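Local structure of HTH-type transcriptional repressor NemR (Escherichia coli, 4YZE) at residues Y91-L96 / N187-V192; C108-L113 / L168-N173; R72-L77 / I136-Q141; H150-S155 / N194-P199; L15-E20 / L62-A67. The protein represses transcription of the nemRA-gloA operon by binding the NemR box, and responds to electrophiles and reactive chlorine species such as bleach. The protein carries 5 engineered substitutions. One frame throughout, in Å; residues are numbered along the deposited sequence.

Overall arrangement
Interaction 5 closes first along the chain, joining helices 10-26 and 54-79 within the TetR-type DNA-binding domain. The other four lie in the C-terminal domain, the sensing and dimerisation part of TetR-family proteins. Helix 54-79 serves both interaction 5 and interaction 3, whose centres lie about 20 Å apart, and so spans both domains. Interactions 1 and 2 touch through Thr95 and Trp169, with interaction 2 nested in the loop that interaction 1 closes. Interaction 2 also meets interaction 5, where Thr110 reaches Tyr66, so the region of Cys108 abuts the DNA-binding domain. Interaction 4 lies at the far end, about 36 Å between centres from interaction 5. Interactions 1, 2 and 4 touch the second subunit.

Interaction 1: Y91-L96 / N187-V192; sequences YYQQTL and NALAHV
With CG anti to its carbonyl carbon (chi1 -70°), Tyr92 swings its ring toward helix 183-195, where Val192, whose CG2 is likewise anti to the carbonyl carbon, sends that methyl over one face of the ring. The CH-pi contact is close: Val192 CG2 lies 3.7 Å from the ring centroid of Tyr92, 25° off the normal, displaced toward the rim. Its nearest ring atom is Tyr92 CE2, at 3.4 Å, and the two side chains cross at about a right angle. The opposite face of the same ring carries Tyr91 CD2, so the phenol is sandwiched between its sequence neighbour and the valine.

One turn back along helix 183-195, Leu189 packs its CG against Tyr92 CB at 3.9 Å. Its CD1 branch reaches on to Leu96 CD1, 4.1 Å away, and also borders the end of the Gln93 side chain. Ala188 CB approaches the tyrosine ring obliquely, 4.4 Å from Tyr92 CD1. The helices are antiparallel, at 170° with their short axes 9.5 Å apart, and belong to the TetR C-terminal domain.

Tyr92 OH is hydrogen-bonded to Leu165 O of helix 158-179. The phenol thus meets helix 183-195 with its carbon surface while its buried hydroxyl is satisfied by a third helix, and cohesion between the two segments themselves is essentially apolar.

Interaction 2: C108-L113 / L168-N173; sequences CLTVKL and LWLGAN
Helix 109-113 crosses helix 168-173 at -67°, the axes 10.3 Å apart, with Val111 and Leu170 nearest each other along the backbones. Cys108 occupies the N-cap position, and its SG is anti to the backbone N (chi1 175°), which brings it up to Trp169. The sulfur comes to 3.6 Å from Trp169 CH2 but stands obliquely to the indole, 69° off the normal of the six-membered ring, in a Cys sulfur-aromatic contact. The helix pair lies within the TetR C-terminal domain, and Cys108 plays a central role in the response to reactive chlorine species; the structure holds the reduced protein. The indole is oriented by two polar neighbours: its NE1 is hydrogen-bonded to Thr95 OG1, and Asn173 ND2 sits 3.3 Å above the ring plane, over its centre. That amide also donates to Trp169 O at 2.8 Å, from above the carbonyl plane. Farther along, Val111 CG2 meets Leu170 CD2 at 4.0 Å as the side chains slide past each other, and lies 4.2 Å from Asn173 CB.

Interaction 3: R72-L77 / I136-Q141; sequences RLTELL and IALLSQ
Leu138 pushes its side chain in between Leu73, Thr74 and Leu77 of the neighbouring helix. Its CG is anti to the carbonyl carbon (chi1 -75°) and chi2 is extended at 170°, a relaxed conformation that carries both methyls across. CD1 meets Leu73 CD1 at 3.7 Å, the two leucines running past each other in opposite directions, and also lies 3.5 Å from Thr74 OG1. CD2 flanks the same hydroxyl, which is hydrogen-bonded to His70 O one turn earlier in its own helix. Leu77 takes the same relaxed form as Leu138, and its CD1 sits over the backbone of the partner helix, 3.7 Å from Leu138 O, then reaches Leu139 CD2 at 4.0 Å. Tyr91 of helix 84-97 packs on both Leu73 and Leu139. The two helices are almost parallel, 6° apart with their short axes 10.3 Å from each other, and this leucine-rich seam joins helices 54-79 and 122-148 in the all-helical bundle of a TetR-family repressor.

Interaction 4: H150-S155 / N194-P199; sequences HSLTFS and NIIATP. Engineered in segment 150-155: Ser151 (natural residue Cys), Ser155 (natural residue Cys).
Thr153 and Ala197 form a single antiparallel beta bridge, a hydrogen-bonded pair that ties the loop between helices 122-148 and 158-179 to the chain leaving helix 183-195. Both backbone groups of the pair are used: Thr153 N donates to Ala197 O at 2.8 Å, tilted 18° from the carbonyl plane, and Ala197 N donates to Thr153 O at 3.0 Å, in the carbonyl plane. Ala197 O also receives a CA-H contact from Leu152, its CA 3.1 Å away. Outside partners take up further polar groups: Ile196 O accepts from Arg85 NE, Phe154 O from Arg147 NH2, and the engineered Ser151 OG is hydrogen-bonded to Asn149 OD1.

Next to the bridge Ile196 lies alongside two neighbours, its CG2 against Leu152 CB at 3.9 Å and its CD1 against Phe154 CB at 3.8 Å. With alanine in place of Ile196, both branches would go and a gap is likely to open beside Leu152 and Phe154. His150, the C-prime residue of a Schellman motif, has its NE2 hydrogen-bonded to O of Val201, the C-terminal residue, while Pro199 CB rests over one face of its imidazole, 3.9 Å from the centroid.

Interaction 5: L15-E20 / L62-A67; sequences LLATGE and LERHYA
In the TetR-type DNA-binding domain, the first helix, 10-26, packs nearly perpendicular to helix 54-79, which continues into the C-terminal domain; the short segments cross at -84°. Glu20 has an extended chain, with CG anti to the backbone N (chi1 177°), which carries the carboxylate across to two residues of the other helix. His65 ND1 donates to Glu20 OE1 at 2.7 Å, meeting the oxygen from above the carboxylate plane, with ring and carboxylate planes 71° apart. Glu20 OE2 makes a long salt bridge to Arg64 NH1 at 3.6 Å. A water closes the gap, donating to Glu20 OE2 at 2.7 Å and accepting from Arg64 NH1 at 3.0 Å in the plane of the guanidinium.

Arg64 reaches over the first helix with its CD 3.7 Å from Leu16 CB and its guanidinium laid with one face over the backbone at Ala17. Its NE forms a salt bridge with Glu13, so the arginine is shared between two acids of the same helix. Replacing Glu20 with a glutamine would probably cost Arg64 the second of its two acidic partners and give His65 ND1 a weaker, uncharged acceptor.

The carboxylate probably favours a proton on His65 ND1 and may raise the ring's affinity for a second, an effect nearby Arg64 would partly offset; with His65 about 6 Å from Cys108 between side chains, the redox site borders this network.

Interaction 1: Y91-L96 / N187-V192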
# COMPACT_ATOMS: atom_id res chain seq x y z
N TYR A 91 -15.55 9.61 2.36
CA TYR A 91 -14.81 8.37 2.23
C TYR A 91 -13.41 8.57 2.78
O TYR A 91 -12.94 7.76 3.57
CB TYR A 91 -14.76 7.96 0.75
CG TYR A 91 -13.82 6.82 0.36
CD1 TYR A 91 -14.05 5.52 0.79
CD2 TYR A 91 -12.76 7.05 -0.51
CE1 TYR A 91 -13.21 4.47 0.39
CE2 TYR A 91 -11.91 6.03 -0.90
CZ TYR A 91 -12.14 4.74 -0.46
OH TYR A 91 -11.28 3.73 -0.88
N TYR A 92 -12.75 9.66 2.40
CA TYR A 92 -11.45 9.92 2.99
C TYR A 92 -11.53 10.38 4.44
O TYR A 92 -10.63 10.08 5.23
CB TYR A 92 -10.65 10.90 2.15
CG TYR A 92 -10.19 10.33 0.83
CD1 TYR A 92 -8.97 9.66 0.72
CD2 TYR A 92 -10.96 10.48 -0.30
CE1 TYR A 92 -8.55 9.14 -0.51
CE2 TYR A 92 -10.56 9.97 -1.52
CZ TYR A 92 -9.35 9.31 -1.62
OH TYR A 92 -8.95 8.81 -2.83
N GLN A 93 -12.57 11.13 4.79
CA GLN A 93 -12.68 11.64 6.16
C GLN A 93 -12.94 10.49 7.14
O GLN A 93 -12.39 10.47 8.24
CB GLN A 93 -13.76 12.73 6.26
CG GLN A 93 -13.95 13.32 7.66
CD GLN A 93 -12.74 14.08 8.17
OE1 GLN A 93 -12.18 13.75 9.22
NE2 GLN A 93 -12.33 15.11 7.43
N GLN A 94 -13.77 9.54 6.73
CA GLN A 94 -14.02 8.34 7.53
C GLN A 94 -12.74 7.51 7.73
O GLN A 94 -12.49 6.98 8.81
CB GLN A 94 -15.08 7.46 6.86
CG GLN A 94 -16.25 7.08 7.74
CD GLN A 94 -17.56 7.71 7.28
OE1 GLN A 94 -17.61 8.91 7.02
NE2 GLN A 94 -18.61 6.90 7.17
N THR A 95 -11.95 7.40 6.67
CA THR A 95 -10.68 6.70 6.73
C THR A 95 -9.81 7.36 7.78
O THR A 95 -9.20 6.68 8.61
CB THR A 95 -9.95 6.74 5.38
OG1 THR A 95 -10.77 6.12 4.38
CG2 THR A 95 -8.62 6.01 5.48
N LEU A 96 -9.78 8.70 7.77
CA LEU A 96 -9.07 9.46 8.80
C LEU A 96 -9.56 9.13 10.21
O LEU A 96 -8.75 9.00 11.14
CB LEU A 96 -9.21 10.96 8.56
CG LEU A 96 -7.96 11.77 8.23
CD1 LEU A 96 -8.31 13.23 7.95
CD2 LEU A 96 -6.95 11.69 9.35
N ASN A 187 -3.20 14.52 4.14
CA ASN A 187 -2.68 15.08 2.91
C ASN A 187 -3.44 14.53 1.70
O ASN A 187 -3.71 15.26 0.75
CB ASN A 187 -1.17 14.86 2.77
CG ASN A 187 -0.61 15.51 1.52
OD1 ASN A 187 -0.74 16.72 1.33
ND2 ASN A 187 -0.01 14.71 0.66
N ALA A 188 -3.81 13.25 1.75
CA ALA A 188 -4.61 12.67 0.67
C ALA A 188 -5.98 13.36 0.58
O ALA A 188 -6.42 13.68 -0.52
CB ALA A 188 -4.78 11.14 0.82
N LEU A 189 -6.62 13.58 1.72
CA LEU A 189 -7.92 14.24 1.77
C LEU A 189 -7.82 15.63 1.15
O LEU A 189 -8.67 16.01 0.36
CB LEU A 189 -8.40 14.39 3.22
CG LEU A 189 -9.89 14.48 3.58
CD1 LEU A 189 -10.13 15.28 4.86
CD2 LEU A 189 -10.75 15.03 2.47
N ALA A 190 -6.78 16.38 1.52
CA ALA A 190 -6.65 17.74 1.01
C ALA A 190 -6.44 17.73 -0.51
O ALA A 190 -6.93 18.60 -1.22
CB ALA A 190 -5.53 18.49 1.71
N HIS A 191 -5.72 16.72 -1.01
CA HIS A 191 -5.47 16.65 -2.44
C HIS A 191 -6.73 16.25 -3.23
O HIS A 191 -7.00 16.79 -4.32
CB HIS A 191 -4.26 15.76 -2.74
CG HIS A 191 -4.05 15.46 -4.19
ND1 HIS A 191 -3.29 16.26 -5.02
CD2 HIS A 191 -4.44 14.40 -4.95
CE1 HIS A 191 -3.25 15.74 -6.23
NE2 HIS A 191 -3.93 14.60 -6.21
N VAL A 192 -7.52 15.33 -2.67
CA VAL A 192 -8.80 14.98 -3.28
C VAL A 192 -9.74 16.19 -3.37
O VAL A 192 -10.43 16.38 -4.40
CB VAL A 192 -9.49 13.84 -2.51
CG1 VAL A 192 -10.88 13.57 -3.06
CG2 VAL A 192 -8.63 12.56 -2.56

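Interaction 2: C108-L113 / L168-N173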
# COMPACT_ATOMS: atom_id res chain seq x y z
N CYS A 108 -6.09 -2.24 8.58
CA CYS A 108 -7.03 -2.48 7.50
C CYS A 108 -6.70 -3.83 6.85
O CYS A 108 -5.54 -4.11 6.55
CB CYS A 108 -6.97 -1.34 6.49
SG CYS A 108 -7.96 -1.55 5.02
N LEU A 109 -7.72 -4.66 6.63
CA LEU A 109 -7.50 -6.03 6.16
C LEU A 109 -6.83 -6.07 4.80
O LEU A 109 -5.87 -6.82 4.60
CB LEU A 109 -8.79 -6.84 6.15
CG LEU A 109 -8.61 -8.37 6.15
CD1 LEU A 109 -7.91 -8.85 7.42
CD2 LEU A 109 -9.93 -9.13 5.99
N THR A 110 -7.33 -5.28 3.85
CA THR A 110 -6.74 -5.27 2.52
C THR A 110 -5.27 -4.88 2.61
O THR A 110 -4.39 -5.58 2.09
CB THR A 110 -7.50 -4.36 1.53
OG1 THR A 110 -8.79 -4.92 1.26
CG2 THR A 110 -6.74 -4.25 0.22
N VAL A 111 -5.01 -3.80 3.35
CA VAL A 111 -3.66 -3.30 3.52
C VAL A 111 -2.73 -4.34 4.14
O VAL A 111 -1.63 -4.56 3.64
CB VAL A 111 -3.64 -2.02 4.36
CG1 VAL A 111 -2.25 -1.41 4.33
CG2 VAL A 111 -4.64 -1.02 3.82
N LYS A 112 -3.18 -4.97 5.23
CA LYS A 112 -2.38 -5.99 5.88
C LYS A 112 -2.16 -7.19 4.98
O LYS A 112 -1.06 -7.76 4.95
CB LYS A 112 -3.06 -6.44 7.18
CG LYS A 112 -2.22 -7.41 8.00
CD LYS A 112 -1.78 -6.76 9.31
CE LYS A 112 -1.18 -7.78 10.28
NZ LYS A 112 0.29 -7.84 10.20
N LEU A 113 -3.20 -7.61 4.27
CA LEU A 113 -3.10 -8.84 3.49
C LEU A 113 -2.41 -8.63 2.12
O LEU A 113 -1.96 -9.58 1.48
CB LEU A 113 -4.46 -9.54 3.37
CG LEU A 113 -4.74 -10.60 4.45
CD1 LEU A 113 -4.42 -10.12 5.86
CD2 LEU A 113 -6.19 -11.08 4.39
N LEU A 168 -4.63 5.83 -4.21
CA LEU A 168 -4.18 6.88 -3.28
C LEU A 168 -4.51 6.54 -1.83
O LEU A 168 -3.67 6.70 -0.92
CB LEU A 168 -4.83 8.22 -3.66
CG LEU A 168 -4.22 9.58 -3.35
CD1 LEU A 168 -5.31 10.62 -3.07
CD2 LEU A 168 -3.22 9.58 -2.24
N TRP A 169 -5.75 6.11 -1.61
CA TRP A 169 -6.23 5.70 -0.30
C TRP A 169 -5.38 4.55 0.27
O TRP A 169 -5.04 4.55 1.46
CB TRP A 169 -7.69 5.24 -0.46
CG TRP A 169 -8.33 4.65 0.76
CD1 TRP A 169 -9.03 5.32 1.73
CD2 TRP A 169 -8.36 3.26 1.14
NE1 TRP A 169 -9.49 4.44 2.68
CE2 TRP A 169 -9.09 3.17 2.34
CE3 TRP A 169 -7.85 2.09 0.56
CZ2 TRP A 169 -9.31 1.94 3.00
CZ3 TRP A 169 -8.07 0.88 1.22
CH2 TRP A 169 -8.80 0.82 2.42
N LEU A 170 -5.05 3.59 -0.59
CA LEU A 170 -4.26 2.42 -0.22
C LEU A 170 -2.86 2.85 0.18
O LEU A 170 -2.35 2.48 1.25
CB LEU A 170 -4.24 1.42 -1.42
CG LEU A 170 -4.70 -0.03 -1.24
CD1 LEU A 170 -4.47 -0.82 -2.53
CD2 LEU A 170 -3.98 -0.72 -0.09
N GLY A 171 -2.23 3.67 -0.66
CA GLY A 171 -0.84 4.06 -0.40
C GLY A 171 -0.74 4.96 0.82
O GLY A 171 0.23 4.92 1.59
N ALA A 172 -1.76 5.78 1.02
CA ALA A 172 -1.69 6.73 2.13
C ALA A 172 -1.83 5.98 3.43
O ALA A 172 -1.18 6.33 4.42
CB ALA A 172 -2.77 7.84 2.00
N ASN A 173 -2.72 4.99 3.44
CA ASN A 173 -2.89 4.12 4.60
C ASN A 173 -1.62 3.36 4.95
O ASN A 173 -1.24 3.26 6.12
CB ASN A 173 -4.06 3.14 4.37
CG ASN A 173 -5.40 3.73 4.83
OD1 ASN A 173 -5.60 3.95 6.02
ND2 ASN A 173 -6.30 3.99 3.87

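Interaction 3: R72-L77 / I136-Q141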
# COMPACT_ATOMS: atom_id res chain seq x y z
N ARG A 72 -21.53 -0.86 3.47
CA ARG A 72 -21.24 0.40 4.15
C ARG A 72 -20.90 1.51 3.15
O ARG A 72 -21.48 2.60 3.19
CB ARG A 72 -20.09 0.25 5.14
CG ARG A 72 -20.46 -0.31 6.49
CD ARG A 72 -19.34 -0.08 7.50
NE ARG A 72 -18.10 -0.76 7.13
CZ ARG A 72 -17.88 -2.06 7.31
NH1 ARG A 72 -18.82 -2.83 7.84
NH2 ARG A 72 -16.73 -2.60 6.95
N LEU A 73 -19.97 1.22 2.25
CA LEU A 73 -19.54 2.17 1.23
C LEU A 73 -20.70 2.58 0.31
O LEU A 73 -20.80 3.74 -0.07
CB LEU A 73 -18.41 1.56 0.40
CG LEU A 73 -17.29 2.47 -0.13
CD1 LEU A 73 -16.88 2.08 -1.54
CD2 LEU A 73 -17.61 3.96 -0.04
N THR A 74 -21.57 1.63 -0.03
CA THR A 74 -22.74 1.92 -0.86
C THR A 74 -23.65 2.93 -0.17
O THR A 74 -24.08 3.90 -0.79
CB THR A 74 -23.56 0.66 -1.19
OG1 THR A 74 -22.75 -0.30 -1.87
CG2 THR A 74 -24.75 1.03 -2.08
N GLU A 75 -23.94 2.69 1.10
CA GLU A 75 -24.79 3.59 1.87
C GLU A 75 -24.16 4.98 1.95
O GLU A 75 -24.86 5.99 1.88
CB GLU A 75 -25.04 3.03 3.27
CG GLU A 75 -25.64 1.63 3.24
CD GLU A 75 -25.90 1.06 4.63
OE1 GLU A 75 -24.95 0.51 5.24
OE2 GLU A 75 -27.05 1.15 5.10
N LEU A 76 -22.84 5.02 2.09
CA LEU A 76 -22.13 6.29 2.19
C LEU A 76 -22.26 7.08 0.88
O LEU A 76 -22.55 8.27 0.90
CB LEU A 76 -20.65 6.05 2.50
CG LEU A 76 -19.81 7.07 3.28
CD1 LEU A 76 -18.36 7.01 2.82
CD2 LEU A 76 -20.34 8.49 3.18
N LEU A 77 -22.04 6.41 -0.24
CA LEU A 77 -21.98 7.09 -1.53
C LEU A 77 -23.34 7.30 -2.21
O LEU A 77 -23.52 8.28 -2.94
CB LEU A 77 -21.05 6.34 -2.48
CG LEU A 77 -19.60 6.29 -1.99
CD1 LEU A 77 -18.75 5.56 -3.00
CD2 LEU A 77 -19.07 7.70 -1.73
N ILE A 136 -13.80 0.31 -6.17
CA ILE A 136 -13.48 1.17 -7.28
C ILE A 136 -14.74 1.47 -8.08
O ILE A 136 -14.99 2.61 -8.46
CB ILE A 136 -12.41 0.53 -8.16
CG1 ILE A 136 -11.06 0.53 -7.40
CG2 ILE A 136 -12.29 1.28 -9.48
CD1 ILE A 136 -10.00 -0.38 -8.01
N ALA A 137 -15.55 0.45 -8.32
CA ALA A 137 -16.77 0.63 -9.11
C ALA A 137 -17.77 1.53 -8.38
O ALA A 137 -18.46 2.31 -9.02
CB ALA A 137 -17.40 -0.72 -9.51
N LEU A 138 -17.83 1.46 -7.05
CA LEU A 138 -18.70 2.37 -6.32
C LEU A 138 -18.24 3.83 -6.42
O LEU A 138 -19.07 4.74 -6.63
CB LEU A 138 -18.83 1.94 -4.86
CG LEU A 138 -19.72 0.72 -4.61
CD1 LEU A 138 -19.59 0.24 -3.17
CD2 LEU A 138 -21.18 1.03 -4.95
N LEU A 139 -16.94 4.05 -6.28
CA LEU A 139 -16.35 5.38 -6.38
C LEU A 139 -16.55 5.95 -7.79
O LEU A 139 -16.83 7.14 -7.96
CB LEU A 139 -14.85 5.33 -6.05
CG LEU A 139 -14.48 5.02 -4.60
CD1 LEU A 139 -12.99 4.71 -4.47
CD2 LEU A 139 -14.87 6.15 -3.68
N SER A 140 -16.42 5.08 -8.79
CA SER A 140 -16.60 5.44 -10.19
C SER A 140 -18.03 5.90 -10.46
O SER A 140 -18.24 6.90 -11.15
CB SER A 140 -16.29 4.25 -11.08
OG SER A 140 -16.25 4.66 -12.43
N GLN A 141 -19.00 5.16 -9.92
CA GLN A 141 -20.40 5.52 -10.13
C GLN A 141 -20.70 6.88 -9.47
O GLN A 141 -21.42 7.71 -10.05
CB GLN A 141 -21.32 4.42 -9.61
CG GLN A 141 -22.79 4.60 -9.98
CD GLN A 141 -23.01 4.69 -11.50
OE1 GLN A 141 -22.86 3.69 -12.21
NE2 GLN A 141 -23.38 5.88 -11.99

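Interaction 4: H150-S155 / N194-P199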
# COMPACT_ATOMS: atom_id res chain seq x y z
N HIS A 150 -23.98 17.77 -11.76
CA HIS A 150 -23.18 19.00 -11.69
C HIS A 150 -22.68 19.34 -10.25
O HIS A 150 -22.51 20.51 -9.93
CB HIS A 150 -23.95 20.19 -12.31
CG HIS A 150 -23.09 21.30 -12.83
ND1 HIS A 150 -22.16 21.12 -13.84
CD2 HIS A 150 -23.02 22.61 -12.49
CE1 HIS A 150 -21.56 22.27 -14.09
NE2 HIS A 150 -22.06 23.19 -13.28
N SER A 151 -22.46 18.30 -9.43
CA SER A 151 -21.89 18.42 -8.07
C SER A 151 -20.37 18.59 -8.05
O SER A 151 -19.81 19.04 -7.05
CB SER A 151 -22.14 17.14 -7.25
OG SER A 151 -23.50 16.87 -7.01
N LEU A 152 -19.70 18.14 -9.10
CA LEU A 152 -18.25 18.01 -9.05
C LEU A 152 -17.66 17.92 -10.43
O LEU A 152 -18.32 17.48 -11.36
CB LEU A 152 -17.85 16.77 -8.24
CG LEU A 152 -18.47 15.42 -8.63
CD1 LEU A 152 -17.73 14.76 -9.80
CD2 LEU A 152 -18.50 14.48 -7.44
N THR A 153 -16.39 18.28 -10.53
CA THR A 153 -15.69 18.22 -11.80
C THR A 153 -14.31 17.63 -11.56
O THR A 153 -13.77 17.75 -10.45
CB THR A 153 -15.61 19.63 -12.47
OG1 THR A 153 -15.24 19.50 -13.85
CG2 THR A 153 -14.61 20.53 -11.74
N PHE A 154 -13.76 16.97 -12.58
CA PHE A 154 -12.40 16.42 -12.53
C PHE A 154 -11.93 16.09 -13.94
O PHE A 154 -12.72 16.09 -14.88
CB PHE A 154 -12.35 15.16 -11.65
CG PHE A 154 -13.23 14.04 -12.13
CD1 PHE A 154 -14.56 13.96 -11.72
CD2 PHE A 154 -12.74 13.07 -13.00
CE1 PHE A 154 -15.39 12.93 -12.17
CE2 PHE A 154 -13.56 12.04 -13.46
CZ PHE A 154 -14.89 11.97 -13.04
N SER A 155 -10.65 15.75 -14.08
CA SER A 155 -10.08 15.39 -15.37
C SER A 155 -10.25 13.90 -15.69
O SER A 155 -9.94 13.05 -14.86
CB SER A 155 -8.60 15.76 -15.40
OG SER A 155 -8.07 15.70 -16.72
N ASN A 194 -8.99 19.13 -3.89
CA ASN A 194 -8.57 20.00 -4.98
C ASN A 194 -8.79 19.34 -6.35
O ASN A 194 -9.06 20.01 -7.33
CB ASN A 194 -7.10 20.39 -4.78
CG ASN A 194 -6.68 21.54 -5.68
OD1 ASN A 194 -5.90 21.36 -6.62
ND2 ASN A 194 -7.19 22.73 -5.39
N ILE A 195 -8.67 18.01 -6.40
CA ILE A 195 -8.79 17.28 -7.66
C ILE A 195 -10.25 17.08 -8.06
O ILE A 195 -10.60 17.22 -9.23
CB ILE A 195 -8.06 15.91 -7.56
CG1 ILE A 195 -6.55 16.12 -7.48
CG2 ILE A 195 -8.38 15.04 -8.75
CD1 ILE A 195 -6.04 17.08 -8.56
N ILE A 196 -11.08 16.71 -7.08
CA ILE A 196 -12.52 16.55 -7.29
C ILE A 196 -13.14 17.85 -6.80
O ILE A 196 -13.46 17.98 -5.61
CB ILE A 196 -13.10 15.35 -6.49
CG1 ILE A 196 -12.29 14.08 -6.75
CG2 ILE A 196 -14.59 15.13 -6.83
CD1 ILE A 196 -12.21 13.65 -8.21
N ALA A 197 -13.29 18.82 -7.71
CA ALA A 197 -13.65 20.19 -7.34
C ALA A 197 -15.12 20.47 -7.48
O ALA A 197 -15.85 19.77 -8.17
CB ALA A 197 -12.85 21.21 -8.16
N THR A 198 -15.55 21.55 -6.84
CA THR A 198 -16.88 22.08 -7.08
C THR A 198 -16.81 22.80 -8.42
O THR A 198 -15.81 23.46 -8.72
CB THR A 198 -17.31 23.02 -5.97
OG1 THR A 198 -16.41 24.13 -5.90
CG2 THR A 198 -17.29 22.28 -4.63
N PRO A 199 -17.85 22.65 -9.24
CA PRO A 199 -17.93 23.35 -10.53
C PRO A 199 -17.81 24.86 -10.34
O PRO A 199 -18.25 25.35 -9.30
CB PRO A 199 -19.34 23.01 -11.02
CG PRO A 199 -19.65 21.68 -10.39
CD PRO A 199 -18.98 21.72 -9.03

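Interaction 5: L15-E20 / L62-A67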
# COMPACT_ATOMS: atom_id res chain seq x y z
N LEU A 15 -16.80 -18.07 13.80
CA LEU A 15 -15.49 -18.45 13.27
C LEU A 15 -14.94 -17.39 12.31
O LEU A 15 -13.78 -16.98 12.40
CB LEU A 15 -15.58 -19.80 12.56
CG LEU A 15 -15.67 -21.07 13.43
CD1 LEU A 15 -16.06 -22.27 12.59
CD2 LEU A 15 -14.37 -21.34 14.16
N LEU A 16 -15.78 -16.93 11.39
CA LEU A 16 -15.34 -15.95 10.40
C LEU A 16 -14.89 -14.67 11.08
O LEU A 16 -13.82 -14.14 10.77
CB LEU A 16 -16.45 -15.68 9.39
CG LEU A 16 -16.79 -16.90 8.52
CD1 LEU A 16 -18.07 -16.68 7.73
CD2 LEU A 16 -15.63 -17.25 7.58
N ALA A 17 -15.67 -14.21 12.06
CA ALA A 17 -15.37 -12.97 12.79
C ALA A 17 -14.06 -13.08 13.55
O ALA A 17 -13.22 -12.18 13.48
CB ALA A 17 -16.51 -12.63 13.74
N THR A 18 -13.90 -14.18 14.27
CA THR A 18 -12.67 -14.44 15.01
C THR A 18 -11.48 -14.46 14.05
O THR A 18 -10.45 -13.84 14.32
CB THR A 18 -12.74 -15.79 15.73
OG1 THR A 18 -13.98 -15.88 16.44
CG2 THR A 18 -11.57 -15.93 16.70
N GLY A 19 -11.63 -15.17 12.92
CA GLY A 19 -10.58 -15.25 11.93
C GLY A 19 -10.18 -13.89 11.40
O GLY A 19 -8.99 -13.64 11.16
N GLU A 20 -11.16 -13.01 11.21
CA GLU A 20 -10.85 -11.67 10.71
C GLU A 20 -10.02 -10.89 11.73
O GLU A 20 -8.98 -10.34 11.38
CB GLU A 20 -12.13 -10.91 10.31
CG GLU A 20 -11.87 -9.47 9.85
CD GLU A 20 -13.04 -8.86 9.11
OE1 GLU A 20 -12.98 -7.64 8.83
OE2 GLU A 20 -14.01 -9.58 8.79
N LEU A 62 -12.87 -13.45 3.69
CA LEU A 62 -12.68 -12.25 2.87
C LEU A 62 -14.00 -11.85 2.25
O LEU A 62 -14.35 -10.66 2.25
CB LEU A 62 -11.63 -12.48 1.78
CG LEU A 62 -10.18 -12.53 2.24
CD1 LEU A 62 -9.25 -12.76 1.06
CD2 LEU A 62 -9.82 -11.24 2.91
N GLU A 63 -14.75 -12.82 1.73
CA GLU A 63 -16.01 -12.53 1.05
C GLU A 63 -16.96 -11.88 2.03
O GLU A 63 -17.65 -10.93 1.69
CB GLU A 63 -16.63 -13.80 0.45
CG GLU A 63 -15.94 -14.27 -0.83
CD GLU A 63 -16.38 -15.65 -1.28
OE1 GLU A 63 -17.17 -16.29 -0.55
OE2 GLU A 63 -15.93 -16.10 -2.36
N ARG A 64 -16.97 -12.37 3.27
CA ARG A 64 -17.77 -11.77 4.31
C ARG A 64 -17.32 -10.33 4.53
O ARG A 64 -18.12 -9.41 4.48
CB ARG A 64 -17.67 -12.57 5.62
CG ARG A 64 -18.28 -11.87 6.83
CD ARG A 64 -18.43 -12.82 8.02
NE ARG A 64 -19.03 -12.19 9.20
CZ ARG A 64 -18.35 -11.46 10.08
NH1 ARG A 64 -17.05 -11.24 9.91
NH2 ARG A 64 -18.97 -10.92 11.12
N HIS A 65 -16.02 -10.15 4.75
CA HIS A 65 -15.46 -8.84 4.99
C HIS A 65 -15.77 -7.83 3.87
O HIS A 65 -16.13 -6.69 4.14
CB HIS A 65 -13.95 -8.94 5.17
CG HIS A 65 -13.25 -7.63 5.12
ND1 HIS A 65 -13.06 -6.85 6.24
CD2 HIS A 65 -12.68 -6.95 4.10
CE1 HIS A 65 -12.41 -5.75 5.91
NE2 HIS A 65 -12.16 -5.79 4.61
N TYR A 66 -15.60 -8.24 2.62
CA TYR A 66 -15.81 -7.29 1.53
C TYR A 66 -17.30 -7.04 1.30
O TYR A 66 -17.68 -5.96 0.86
CB TYR A 66 -15.12 -7.73 0.23
CG TYR A 66 -13.61 -7.61 0.29
CD1 TYR A 66 -12.99 -6.36 0.44
CD2 TYR A 66 -12.81 -8.73 0.22
CE1 TYR A 66 -11.60 -6.25 0.51
CE2 TYR A 66 -11.42 -8.64 0.28
CZ TYR A 66 -10.82 -7.40 0.44
OH TYR A 66 -9.44 -7.34 0.50
N ALA A 67 -18.13 -8.03 1.59
CA ALA A 67 -19.58 -7.88 1.41
C ALA A 67 -20.09 -6.77 2.31
O ALA A 67 -20.87 -5.91 1.89
CB ALA A 67 -20.31 -9.18 1.71
O HOH W 1 -15.05 -11.82 7.69